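Local atomic coordinates of propionate kinase (Francisella tularensis subsp. tularensis, PDB entry 3KHY), a protein that probably catalyses the magnesium-dependent, reversible transfer of phosphate from ATP to acetate or propionate, as a homodimeric member of the acetokinase family. Residues T355-K360 against I365-T370; N312-L317 against L341-D346; E183-I188 against A194-A199. One frame throughout, in Å; residues are numbered along the deposited sequence.

Contact 1 of 3, residues T355-K360 against I365-T370; sequences TFINSK and IMVIAT
The F356 ring carries the selenomethionine M366 over one face. M366 CE lies 4.3 Å from the centroid of the F356 ring, 25° off its normal, a CH-pi contact. M366 SE approaches the same ring obliquely, which makes this a Met-aromatic pair. The two side chains run side by side and point the same way. The bend at the end of the M366 chain (chi3 68°) brings CE back over the ring, and CE also meets T355 CG2. The amide oxygen of N358 lies at the edge of the F356 ring, in its plane. With chi1 at 52°, N358 swings this oxygen back to the strand: I365 N donates to N358 OD1 at 3.0 Å, nearly straight, from above the carbonyl plane. An amide side chain thus takes the place of a backbone acceptor. Two backbone bonds complete the pairing. I357 N gives a nearly straight 2.8 Å bond to I365 O, and V367 N a more bent one of 3.1 Å to T355 O. On the other side of the ribbon the branched chains pack. I357 CG1 presses on I365 CG2 at 3.5 Å, the two side chains crossing at about a right angle, and I357 CD1 meets V367 CG2. The segments run roughly antiparallel with a single bridge, F356 with M366. Strand 365-367 is the last strand of its five-stranded sheet within this chain, beside strand 316-320. Helix 175-188 packs against M366 through I188, and helix 328-337 against I357 and V367 through R331.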
ATOM      1  N   THR A 355      16.268 -14.685  22.506  1.00 17.09           N
ATOM      2  CA  THR A 355      16.024 -13.246  22.571  1.00 16.37           C
ATOM      3  C   THR A 355      16.682 -12.549  21.398  1.00 17.85           C
ATOM      4  O   THR A 355      16.053 -11.721  20.743  1.00 17.20           O
ATOM      5  CB  THR A 355      16.511 -12.670  23.900  1.00 18.98           C
ATOM      6  OG1 THR A 355      15.778 -13.304  24.946  1.00 19.39           O
ATOM      7  CG2 THR A 355      16.279 -11.145  23.964  1.00 17.26           C
ATOM      8  N   PHE A 356      17.939 -12.893  21.124  1.00 14.38           N
ATOM      9  CA  PHE A 356      18.600 -12.413  19.910  1.00 16.29           C
ATOM     10  C   PHE A 356      18.830 -13.575  18.939  1.00 13.25           C
ATOM     11  O   PHE A 356      19.328 -14.628  19.343  1.00 14.43           O
ATOM     12  CB  PHE A 356      19.937 -11.760  20.249  1.00 17.79           C
ATOM     13  CG  PHE A 356      19.805 -10.424  20.932  1.00 14.95           C
ATOM     14  CD1 PHE A 356      19.720 -10.340  22.312  1.00 17.97           C
ATOM     15  CD2 PHE A 356      19.764  -9.256  20.189  1.00 13.89           C
ATOM     16  CE1 PHE A 356      19.597  -9.106  22.947  1.00 17.48           C
ATOM     17  CE2 PHE A 356      19.650  -8.007  20.823  1.00 15.23           C
ATOM     18  CZ  PHE A 356      19.564  -7.937  22.194  1.00 15.84           C
ATOM     19  N   ILE A 357      18.471 -13.397  17.670  1.00 13.23           N
ATOM     20  CA  ILE A 357      18.662 -14.470  16.678  1.00 15.52           C
ATOM     21  C   ILE A 357      19.510 -14.054  15.478  1.00 18.66           C
ATOM     22  O   ILE A 357      19.607 -14.794  14.498  1.00 18.48           O
ATOM     23  CB  ILE A 357      17.323 -15.045  16.168  1.00 16.62           C
ATOM     24  CG1 ILE A 357      16.492 -13.953  15.480  1.00 16.62           C
ATOM     25  CG2 ILE A 357      16.547 -15.682  17.324  1.00 16.09           C
ATOM     26  CD1 ILE A 357      15.130 -14.453  14.929  1.00 14.80           C
ATOM     27  N   ASN A 358      20.123 -12.879  15.559  1.00 16.18           N
ATOM     28  CA  ASN A 358      20.996 -12.413  14.491  1.00 11.48           C
ATOM     29  C   ASN A 358      22.387 -12.983  14.624  1.00 18.84           C
ATOM     30  O   ASN A 358      22.822 -13.364  15.714  1.00 15.99           O
ATOM     31  CB  ASN A 358      21.109 -10.881  14.501  1.00 11.91           C
ATOM     32  CG  ASN A 358      21.490 -10.341  15.862  1.00 16.29           C
ATOM     33  OD1 ASN A 358      20.655 -10.260  16.760  1.00 14.52           O
ATOM     34  ND2 ASN A 358      22.758  -9.968  16.024  1.00 17.07           N
ATOM     35  N   SER A 359      23.101 -13.055  13.514  0.60 17.52           N
ATOM     36  CA  SER A 359      24.495 -13.473  13.569  0.60 20.15           C
ATOM     37  C   SER A 359      25.378 -12.263  13.865  0.60 23.93           C
ATOM     38  O   SER A 359      24.885 -11.169  14.145  0.60 21.10           O
ATOM     39  CB  SER A 359      24.922 -14.127  12.254  0.60 20.46           C
ATOM     40  OG  SER A 359      24.943 -13.176  11.204  0.60 25.68           O
ATOM     41  N   LYS A 360      26.687 -12.469  13.789  1.00 23.26           N
ATOM     42  CA  LYS A 360      27.662 -11.446  14.121  1.00 21.34           C
ATOM     43  C   LYS A 360      27.585 -10.167  13.275  1.00 26.16           C
ATOM     44  O   LYS A 360      27.630  -9.057  13.800  1.00 29.63           O
ATOM     45  CB  LYS A 360      29.067 -12.053  14.006  1.00 27.83           C
ATOM     46  CG  LYS A 360      30.205 -11.066  14.183  1.00 38.29           C
ATOM     47  CD  LYS A 360      31.549 -11.763  13.978  1.00 47.15           C
ATOM     48  CE  LYS A 360      32.356 -11.811  15.261  1.00 56.04           C
ATOM     49  NZ  LYS A 360      32.706 -10.449  15.757  1.00 58.46           N
ATOM     50  N   ILE A 365      18.337  -8.780  15.624  1.00 17.11           N
ATOM     51  CA  ILE A 365      17.055  -9.374  15.297  1.00 15.66           C
ATOM     52  C   ILE A 365      16.607 -10.125  16.542  1.00 16.09           C
ATOM     53  O   ILE A 365      17.362 -10.921  17.091  1.00 13.60           O
ATOM     54  CB  ILE A 365      17.156 -10.352  14.105  1.00 13.52           C
ATOM     55  CG1 ILE A 365      17.769  -9.662  12.880  1.00 15.21           C
ATOM     56  CG2 ILE A 365      15.768 -10.941  13.774  1.00 14.16           C
ATOM     57  CD1 ILE A 365      18.389 -10.621  11.864  1.00 13.63           C
HETATM   58  N   MSE A 366      15.390  -9.859  17.000  1.00 14.61           N
HETATM   59  CA  MSE A 366      14.948 -10.373  18.284  1.00 12.11           C
HETATM   60  C   MSE A 366      13.650 -11.125  18.160  1.00 13.49           C
HETATM   61  O   MSE A 366      12.911 -10.951  17.198  1.00 13.01           O
HETATM   62  CB  MSE A 366      14.749  -9.226  19.294  1.00 15.76           C
HETATM   63  CG  MSE A 366      15.974  -8.342  19.439  1.00 20.33           C
HETATM   64 SE   MSE A 366      15.772  -6.867  20.714  1.00 25.93          SE
HETATM   65  CE  MSE A 366      15.661  -7.927  22.384  1.00 15.07           C
ATOM     66  N   VAL A 367      13.400 -11.979  19.141  1.00 14.06           N
ATOM     67  CA  VAL A 367      12.096 -12.576  19.330  1.00 15.41           C
ATOM     68  C   VAL A 367      11.652 -12.228  20.744  1.00 18.25           C
ATOM     69  O   VAL A 367      12.339 -12.547  21.715  1.00 15.55           O
ATOM     70  CB  VAL A 367      12.133 -14.102  19.191  1.00 15.13           C
ATOM     71  CG1 VAL A 367      10.750 -14.671  19.448  1.00 13.33           C
ATOM     72  CG2 VAL A 367      12.636 -14.504  17.809  1.00 17.45           C
ATOM     73  N   ILE A 368      10.501 -11.575  20.856  1.00 15.48           N
ATOM     74  CA  ILE A 368       9.966 -11.181  22.153  1.00 14.75           C
ATOM     75  C   ILE A 368       8.502 -11.586  22.192  1.00 17.91           C
ATOM     76  O   ILE A 368       7.738 -11.265  21.280  1.00 17.46           O
ATOM     77  CB  ILE A 368      10.087  -9.649  22.351  1.00 13.82           C
ATOM     78  CG1 ILE A 368      11.556  -9.221  22.300  1.00 12.59           C
ATOM     79  CG2 ILE A 368       9.425  -9.221  23.671  1.00 16.69           C
ATOM     80  CD1 ILE A 368      11.766  -7.696  22.526  1.00 18.96           C
ATOM     81  N   ALA A 369       8.110 -12.314  23.226  1.00 15.33           N
ATOM     82  CA  ALA A 369       6.738 -12.799  23.324  1.00 16.02           C
ATOM     83  C   ALA A 369       5.824 -11.636  23.658  1.00 15.08           C
ATOM     84  O   ALA A 369       6.123 -10.849  24.549  1.00 15.49           O
ATOM     85  CB  ALA A 369       6.632 -13.885  24.394  1.00 19.82           C
ATOM     86  N   THR A 370       4.715 -11.511  22.949  1.00 13.92           N
ATOM     87  CA  THR A 370       3.781 -10.445  23.286  1.00 18.87           C
ATOM     88  C   THR A 370       2.830 -10.930  24.388  1.00 23.92           C
ATOM     89  O   THR A 370       2.677 -12.132  24.606  1.00 18.03           O
ATOM     90  CB  THR A 370       3.016  -9.914  22.053  1.00 15.86           C
ATOM     91  OG1 THR A 370       2.297  -8.728  22.411  1.00 17.34           O
ATOM     92  CG2 THR A 370       2.033 -10.937  21.518  1.00 16.27           C
TER
HETATM   93  O   HOH W   1      12.663 -12.255  24.613  1.00 29.69           O

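Contact 2 of 3, residues N312-L317 against L341-D346; sequences NKLDAL and LGFMID
L314 is the first residue of 312-317 to touch the other segment, and its partner is F343. Its CG stands anti to the backbone N (chi1 176°), which carries CD2 to the rim of the F343 ring. L314 CD2 lies 3.8 Å from F343 CZ, at the ring edge and near the ring plane. The two side chains cross at about a right angle. D315 and A316 turn to other partners. D315 OD2 accepts from N195 N, while A316 packs on V196 and M366. L317 points back toward F343. L317 CB is 3.9 Å from F343 CE2, in an oblique approach, and L317 CD2 is 4.2 Å from the same F343 CE2. CE2 therefore touches both leucines, and CZ reaches L314 alone of the two. No hydrogen bond crosses between the segments, and the backbones stay far apart: L317 CA and F343 CA are 9.1 Å from each other. The F343 side chain and the leucine side chains bridge that distance together. Around them, I335 of helix 328-337 touches both L317 and F343, I365 also packs on F343, and the H363 ring meets the F343 ring with planes inclined at about 50°. The arrangement is a hydrophobic layer between a central sheet and the helix and loop that cover it. It suits the alpha/beta nucleotide-binding fold of the actin-like ATPase clan, to which the acetokinase family belongs.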
ATOM      1  N   ASN A 312      18.218   6.644  12.372  1.00 19.66           N
ATOM      2  CA  ASN A 312      19.642   6.907  12.279  1.00 27.78           C
ATOM      3  C   ASN A 312      20.370   5.630  12.676  1.00 24.85           C
ATOM      4  O   ASN A 312      21.320   5.204  12.022  1.00 28.89           O
ATOM      5  CB  ASN A 312      20.048   8.047  13.210  1.00 33.07           C
ATOM      6  CG  ASN A 312      21.534   8.327  13.157  1.00 44.65           C
ATOM      7  OD1 ASN A 312      22.071   8.698  12.113  1.00 47.47           O
ATOM      8  ND2 ASN A 312      22.210   8.143  14.284  1.00 47.81           N
ATOM      9  N   LYS A 313      19.894   5.021  13.752  1.00 22.20           N
ATOM     10  CA  LYS A 313      20.436   3.757  14.240  1.00 23.38           C
ATOM     11  C   LYS A 313      19.291   2.848  14.659  1.00 21.72           C
ATOM     12  O   LYS A 313      18.594   3.119  15.641  1.00 21.94           O
ATOM     13  CB  LYS A 313      21.368   4.003  15.429  1.00 31.49           C
ATOM     14  CG  LYS A 313      21.944   2.734  16.063  1.00 41.36           C
ATOM     15  CD  LYS A 313      22.896   3.094  17.202  1.00 48.27           C
ATOM     16  CE  LYS A 313      23.297   1.875  18.024  1.00 52.01           C
ATOM     17  NZ  LYS A 313      23.970   2.263  19.309  1.00 48.24           N
ATOM     18  N   LEU A 314      19.085   1.768  13.915  1.00 20.73           N
ATOM     19  CA  LEU A 314      18.061   0.792  14.288  1.00 18.25           C
ATOM     20  C   LEU A 314      18.551  -0.068  15.442  1.00 16.99           C
ATOM     21  O   LEU A 314      19.598  -0.700  15.322  1.00 19.27           O
ATOM     22  CB  LEU A 314      17.719  -0.106  13.093  1.00 19.47           C
ATOM     23  CG  LEU A 314      16.722  -1.228  13.394  1.00 16.98           C
ATOM     24  CD1 LEU A 314      15.343  -0.634  13.647  1.00 15.15           C
ATOM     25  CD2 LEU A 314      16.669  -2.268  12.256  1.00 15.94           C
ATOM     26  N   ASP A 315      17.807  -0.111  16.553  1.00 14.57           N
ATOM     27  CA  ASP A 315      18.212  -0.946  17.691  1.00 19.78           C
ATOM     28  C   ASP A 315      17.992  -2.422  17.389  1.00 21.54           C
ATOM     29  O   ASP A 315      18.870  -3.253  17.639  1.00 20.76           O
ATOM     30  CB  ASP A 315      17.439  -0.588  18.964  1.00 19.88           C
ATOM     31  CG  ASP A 315      17.824   0.769  19.530  1.00 24.32           C
ATOM     32  OD1 ASP A 315      18.961   1.232  19.277  1.00 26.06           O
ATOM     33  OD2 ASP A 315      16.978   1.360  20.233  1.00 24.59           O
ATOM     34  N   ALA A 316      16.807  -2.744  16.875  1.00 17.67           N
ATOM     35  CA  ALA A 316      16.478  -4.126  16.517  1.00 11.76           C
ATOM     36  C   ALA A 316      15.267  -4.215  15.609  1.00 11.63           C
ATOM     37  O   ALA A 316      14.395  -3.336  15.622  1.00 14.22           O
ATOM     38  CB  ALA A 316      16.220  -4.945  17.767  1.00 12.33           C
ATOM     39  N   LEU A 317      15.221  -5.286  14.830  1.00 14.96           N
ATOM     40  CA  LEU A 317      13.979  -5.751  14.221  1.00 17.53           C
ATOM     41  C   LEU A 317      13.438  -6.794  15.194  1.00 16.59           C
ATOM     42  O   LEU A 317      14.189  -7.683  15.610  1.00 15.87           O
ATOM     43  CB  LEU A 317      14.264  -6.395  12.871  1.00 14.40           C
ATOM     44  CG  LEU A 317      13.110  -7.179  12.233  1.00 16.47           C
ATOM     45  CD1 LEU A 317      11.893  -6.268  11.994  1.00 14.89           C
ATOM     46  CD2 LEU A 317      13.577  -7.812  10.927  1.00 17.16           C
ATOM     47  N   LEU A 341      20.193  -5.528   3.156  1.00 15.88           N
ATOM     48  CA  LEU A 341      20.075  -4.450   4.129  1.00 18.03           C
ATOM     49  C   LEU A 341      20.852  -4.716   5.421  1.00 20.23           C
ATOM     50  O   LEU A 341      20.628  -4.043   6.425  1.00 21.33           O
ATOM     51  CB  LEU A 341      18.607  -4.198   4.480  1.00 18.30           C
ATOM     52  CG  LEU A 341      17.783  -3.279   3.576  1.00 30.24           C
ATOM     53  CD1 LEU A 341      17.759  -3.802   2.164  1.00 34.13           C
ATOM     54  CD2 LEU A 341      16.367  -3.141   4.117  1.00 25.04           C
ATOM     55  N   GLY A 342      21.747  -5.695   5.407  1.00 19.31           N
ATOM     56  CA  GLY A 342      22.583  -5.941   6.570  1.00 21.79           C
ATOM     57  C   GLY A 342      21.918  -6.724   7.696  1.00 21.70           C
ATOM     58  O   GLY A 342      22.257  -6.526   8.861  1.00 18.06           O
ATOM     59  N   PHE A 343      20.969  -7.598   7.352  1.00 18.32           N
ATOM     60  CA  PHE A 343      20.376  -8.540   8.304  1.00 16.45           C
ATOM     61  C   PHE A 343      20.870  -9.945   8.000  1.00 20.73           C
ATOM     62  O   PHE A 343      20.878 -10.375   6.843  1.00 15.69           O
ATOM     63  CB  PHE A 343      18.835  -8.538   8.215  1.00 15.41           C
ATOM     64  CG  PHE A 343      18.194  -7.237   8.636  1.00 16.16           C
ATOM     65  CD1 PHE A 343      17.997  -6.217   7.719  1.00 11.99           C
ATOM     66  CD2 PHE A 343      17.781  -7.045   9.947  1.00 17.23           C
ATOM     67  CE1 PHE A 343      17.402  -5.013   8.098  1.00 15.96           C
ATOM     68  CE2 PHE A 343      17.197  -5.843  10.340  1.00 14.14           C
ATOM     69  CZ  PHE A 343      17.001  -4.829   9.413  1.00 16.95           C
HETATM   70  N   MSE A 344      21.261 -10.674   9.041  1.00 16.45           N
HETATM   71  CA  MSE A 344      21.724 -12.055   8.884  1.00 14.61           C
HETATM   72  C   MSE A 344      21.330 -12.839  10.107  1.00 17.15           C
HETATM   73  O   MSE A 344      21.574 -12.397  11.232  1.00 13.28           O
HETATM   74  CB  MSE A 344      23.246 -12.113   8.756  1.00 16.65           C
HETATM   75  CG  MSE A 344      23.797 -11.309   7.586  1.00 29.91           C
HETATM   76 SE   MSE A 344      23.445 -12.220   5.892  1.00 65.30          SE
HETATM   77  CE  MSE A 344      24.003 -14.025   6.404  1.00 43.93           C
ATOM     78  N   ILE A 345      20.768 -14.021   9.890  1.00 18.61           N
ATOM     79  CA  ILE A 345      20.257 -14.818  10.989  1.00 18.40           C
ATOM     80  C   ILE A 345      21.310 -15.805  11.463  1.00 22.36           C
ATOM     81  O   ILE A 345      22.181 -16.205  10.690  1.00 23.93           O
ATOM     82  CB  ILE A 345      18.987 -15.571  10.555  1.00 21.23           C
ATOM     83  CG1 ILE A 345      17.952 -15.581  11.690  1.00 26.06           C
ATOM     84  CG2 ILE A 345      19.338 -16.964  10.026  1.00 22.58           C
ATOM     85  CD1 ILE A 345      16.575 -15.977  11.253  1.00 23.59           C
ATOM     86  N   ASP A 346      21.251 -16.167  12.743  1.00 17.21           N
ATOM     87  CA  ASP A 346      22.050 -17.272  13.274  1.00 17.71           C
ATOM     88  C   ASP A 346      21.113 -18.462  13.424  1.00 18.33           C
ATOM     89  O   ASP A 346      20.123 -18.399  14.163  1.00 12.89           O
ATOM     90  CB  ASP A 346      22.661 -16.913  14.632  1.00 19.12           C
ATOM     91  CG  ASP A 346      23.446 -18.070  15.243  1.00 26.07           C
ATOM     92  OD1 ASP A 346      22.818 -19.055  15.692  1.00 23.58           O
ATOM     93  OD2 ASP A 346      24.694 -17.996  15.269  1.00 33.11           O
TER

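Contact 3 of 3, residues E183-I188 against A194-A199; sequences EQAAKI and ANVIVA
A194 CB is the bump that meets segment 183-188, the end of helix 175-188. It sits in the notch between the methyls of A185 and A186. The distance from A194 CB to A186 CB is 4.1 Å, and to A185 CB 4.2 Å. A194 CB also reaches the helix backbone, 3.9 Å from A186 N. In the other direction A186 CB packs on the backbone of A194, 3.7 Å from A194 N. With no side chain longer than a methyl on these three residues, the two backbones come close: A186 CA and A194 CA are 4.6 Å apart. Farther along, A185 points toward the strand and V196 toward the helix. A185 CB in turn rests against the dip between A194 CB and V196 CG1. V196 CG1 extends to 4.3 Å from A185 CB, a looser touch than those around A194. V196 is the one larger side chain here. No hydrogen bond joins the segments. Strand 196-201 sits inside its sheet, between strand 205-211 and strand 316-320. Helix 175-188 covers one face of it: S182 packs on V196, and H178 and V181 on V198. I197 points to the other face, where it meets F311 and L317.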
ATOM      1  N   GLU A 183       8.023  -1.783  24.601  1.00 14.85           N
ATOM      2  CA  GLU A 183       8.419  -1.569  25.998  1.00 24.10           C
ATOM      3  C   GLU A 183       9.384  -2.637  26.500  1.00 21.89           C
ATOM      4  O   GLU A 183      10.333  -2.318  27.206  1.00 20.21           O
ATOM      5  CB  GLU A 183       7.214  -1.465  26.936  1.00 21.48           C
ATOM      6  CG  GLU A 183       6.479  -0.151  26.782  1.00 26.07           C
ATOM      7  CD  GLU A 183       5.366   0.028  27.788  1.00 30.30           C
ATOM      8  OE1 GLU A 183       5.152  -0.875  28.633  1.00 34.38           O
ATOM      9  OE2 GLU A 183       4.701   1.078  27.724  1.00 30.38           O
ATOM     10  N   GLN A 184       9.141  -3.898  26.137  1.00 18.15           N
ATOM     11  CA  GLN A 184      10.018  -4.991  26.557  1.00 19.68           C
ATOM     12  C   GLN A 184      11.380  -4.867  25.882  1.00 20.41           C
ATOM     13  O   GLN A 184      12.412  -5.103  26.505  1.00 21.23           O
ATOM     14  CB  GLN A 184       9.396  -6.356  26.258  1.00 20.31           C
ATOM     15  CG  GLN A 184       8.143  -6.649  27.055  1.00 22.50           C
ATOM     16  CD  GLN A 184       8.397  -6.600  28.560  1.00 30.25           C
ATOM     17  OE1 GLN A 184       7.692  -5.920  29.299  1.00 38.77           O
ATOM     18  NE2 GLN A 184       9.422  -7.306  29.008  1.00 27.00           N
ATOM     19  N   ALA A 185      11.376  -4.469  24.612  1.00 18.30           N
ATOM     20  CA  ALA A 185      12.619  -4.299  23.866  1.00 20.09           C
ATOM     21  C   ALA A 185      13.475  -3.231  24.531  1.00 25.26           C
ATOM     22  O   ALA A 185      14.700  -3.354  24.609  1.00 25.68           O
ATOM     23  CB  ALA A 185      12.328  -3.922  22.418  1.00 18.25           C
ATOM     24  N   ALA A 186      12.820  -2.191  25.026  1.00 21.34           N
ATOM     25  CA  ALA A 186      13.526  -1.101  25.695  1.00 25.77           C
ATOM     26  C   ALA A 186      14.220  -1.589  26.962  1.00 30.96           C
ATOM     27  O   ALA A 186      15.313  -1.130  27.294  1.00 33.57           O
ATOM     28  CB  ALA A 186      12.570   0.045  26.012  1.00 26.98           C
ATOM     29  N   LYS A 187      13.596  -2.521  27.673  1.00 21.54           N
ATOM     30  CA  LYS A 187      14.224  -3.068  28.879  1.00 26.92           C
ATOM     31  C   LYS A 187      15.511  -3.833  28.562  1.00 30.25           C
ATOM     32  O   LYS A 187      16.413  -3.928  29.396  1.00 28.42           O
ATOM     33  CB  LYS A 187      13.267  -3.994  29.630  1.00 30.92           C
ATOM     34  CG  LYS A 187      12.034  -3.317  30.187  1.00 36.56           C
ATOM     35  CD  LYS A 187      11.231  -4.299  31.023  1.00 41.67           C
ATOM     36  CE  LYS A 187       9.775  -3.881  31.128  1.00 47.59           C
ATOM     37  NZ  LYS A 187       8.934  -4.965  31.724  1.00 49.35           N
ATOM     38  N   ILE A 188      15.590  -4.386  27.358  1.00 30.37           N
ATOM     39  CA  ILE A 188      16.680  -5.289  27.007  1.00 28.68           C
ATOM     40  C   ILE A 188      17.837  -4.587  26.289  1.00 31.13           C
ATOM     41  O   ILE A 188      19.001  -4.917  26.521  1.00 39.94           O
ATOM     42  CB  ILE A 188      16.167  -6.475  26.129  1.00 31.47           C
ATOM     43  CG1 ILE A 188      15.058  -7.247  26.849  1.00 30.32           C
ATOM     44  CG2 ILE A 188      17.303  -7.415  25.763  1.00 32.67           C
ATOM     45  CD1 ILE A 188      14.307  -8.229  25.951  1.00 27.77           C
ATOM     46  N   ALA A 194      12.944   2.321  23.068  1.00 24.02           N
ATOM     47  CA  ALA A 194      13.370   1.519  21.930  1.00 25.67           C
ATOM     48  C   ALA A 194      13.264   2.240  20.587  1.00 19.06           C
ATOM     49  O   ALA A 194      12.325   3.006  20.339  1.00 21.27           O
ATOM     50  CB  ALA A 194      12.596   0.201  21.894  1.00 29.15           C
ATOM     51  N   ASN A 195      14.252   2.003  19.733  1.00 19.11           N
ATOM     52  CA  ASN A 195      14.161   2.391  18.335  1.00 19.10           C
ATOM     53  C   ASN A 195      14.113   1.100  17.545  1.00 18.73           C
ATOM     54  O   ASN A 195      15.150   0.541  17.168  1.00 15.29           O
ATOM     55  CB  ASN A 195      15.360   3.236  17.920  1.00 17.41           C
ATOM     56  CG  ASN A 195      15.405   4.565  18.646  1.00 22.17           C
ATOM     57  OD1 ASN A 195      14.484   5.373  18.550  1.00 20.30           O
ATOM     58  ND2 ASN A 195      16.475   4.788  19.391  1.00 29.81           N
ATOM     59  N   VAL A 196      12.904   0.608  17.330  1.00 16.10           N
ATOM     60  CA  VAL A 196      12.746  -0.744  16.820  1.00 14.98           C
ATOM     61  C   VAL A 196      11.660  -0.819  15.769  1.00 13.64           C
ATOM     62  O   VAL A 196      10.765   0.030  15.700  1.00 16.48           O
ATOM     63  CB  VAL A 196      12.435  -1.759  17.946  1.00 15.51           C
ATOM     64  CG1 VAL A 196      13.648  -1.951  18.859  1.00 18.70           C
ATOM     65  CG2 VAL A 196      11.191  -1.346  18.755  1.00 14.52           C
ATOM     66  N   ILE A 197      11.771  -1.831  14.928  1.00  9.93           N
ATOM     67  CA  ILE A 197      10.697  -2.202  14.025  1.00 11.84           C
ATOM     68  C   ILE A 197      10.122  -3.486  14.591  1.00 14.70           C
ATOM     69  O   ILE A 197      10.857  -4.439  14.826  1.00 14.54           O
ATOM     70  CB  ILE A 197      11.230  -2.447  12.616  1.00 12.43           C
ATOM     71  CG1 ILE A 197      11.774  -1.137  12.042  1.00 12.66           C
ATOM     72  CG2 ILE A 197      10.129  -3.045  11.716  1.00 11.38           C
ATOM     73  CD1 ILE A 197      12.629  -1.317  10.779  1.00 15.13           C
ATOM     74  N   VAL A 198       8.818  -3.489  14.852  1.00 13.21           N
ATOM     75  CA  VAL A 198       8.161  -4.640  15.457  1.00 13.51           C
ATOM     76  C   VAL A 198       7.233  -5.295  14.436  1.00 17.09           C
ATOM     77  O   VAL A 198       6.320  -4.656  13.904  1.00 13.93           O
ATOM     78  CB  VAL A 198       7.353  -4.245  16.719  1.00 17.42           C
ATOM     79  CG1 VAL A 198       6.635  -5.473  17.318  1.00 14.28           C
ATOM     80  CG2 VAL A 198       8.270  -3.588  17.777  1.00 18.65           C
ATOM     81  N   ALA A 199       7.502  -6.563  14.145  1.00 11.80           N
ATOM     82  CA  ALA A 199       6.654  -7.346  13.260  1.00 13.88           C
ATOM     83  C   ALA A 199       5.817  -8.300  14.102  1.00 11.57           C
ATOM     84  O   ALA A 199       6.316  -9.284  14.617  1.00 11.72           O
ATOM     85  CB  ALA A 199       7.493  -8.120  12.261  1.00 10.85           C
TER

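In the fold
All three contacts reach one five-stranded sheet, each from a different strand. Contact 3 uses strand 196-201, contact 2 strand 316-320 and contact 1 strand 365-367, neighbours in that order. Contacts 2 and 3 are buried and apolar, without hydrogen bonds across their segments. Contact 1 lies at the sheet's outer strand, is only partly buried, and combines backbone pairing with side-chain packing. Neighbouring contacts meet directly. I368 of contact 1 packs on A185 and Q184 of contact 3, and F356 packs on I188. The 341-346 loop of contact 2 probably pairs with 355-360 through D346 N to I357 O. Between contacts 2 and 3, D315 N probably bonds to N195 O.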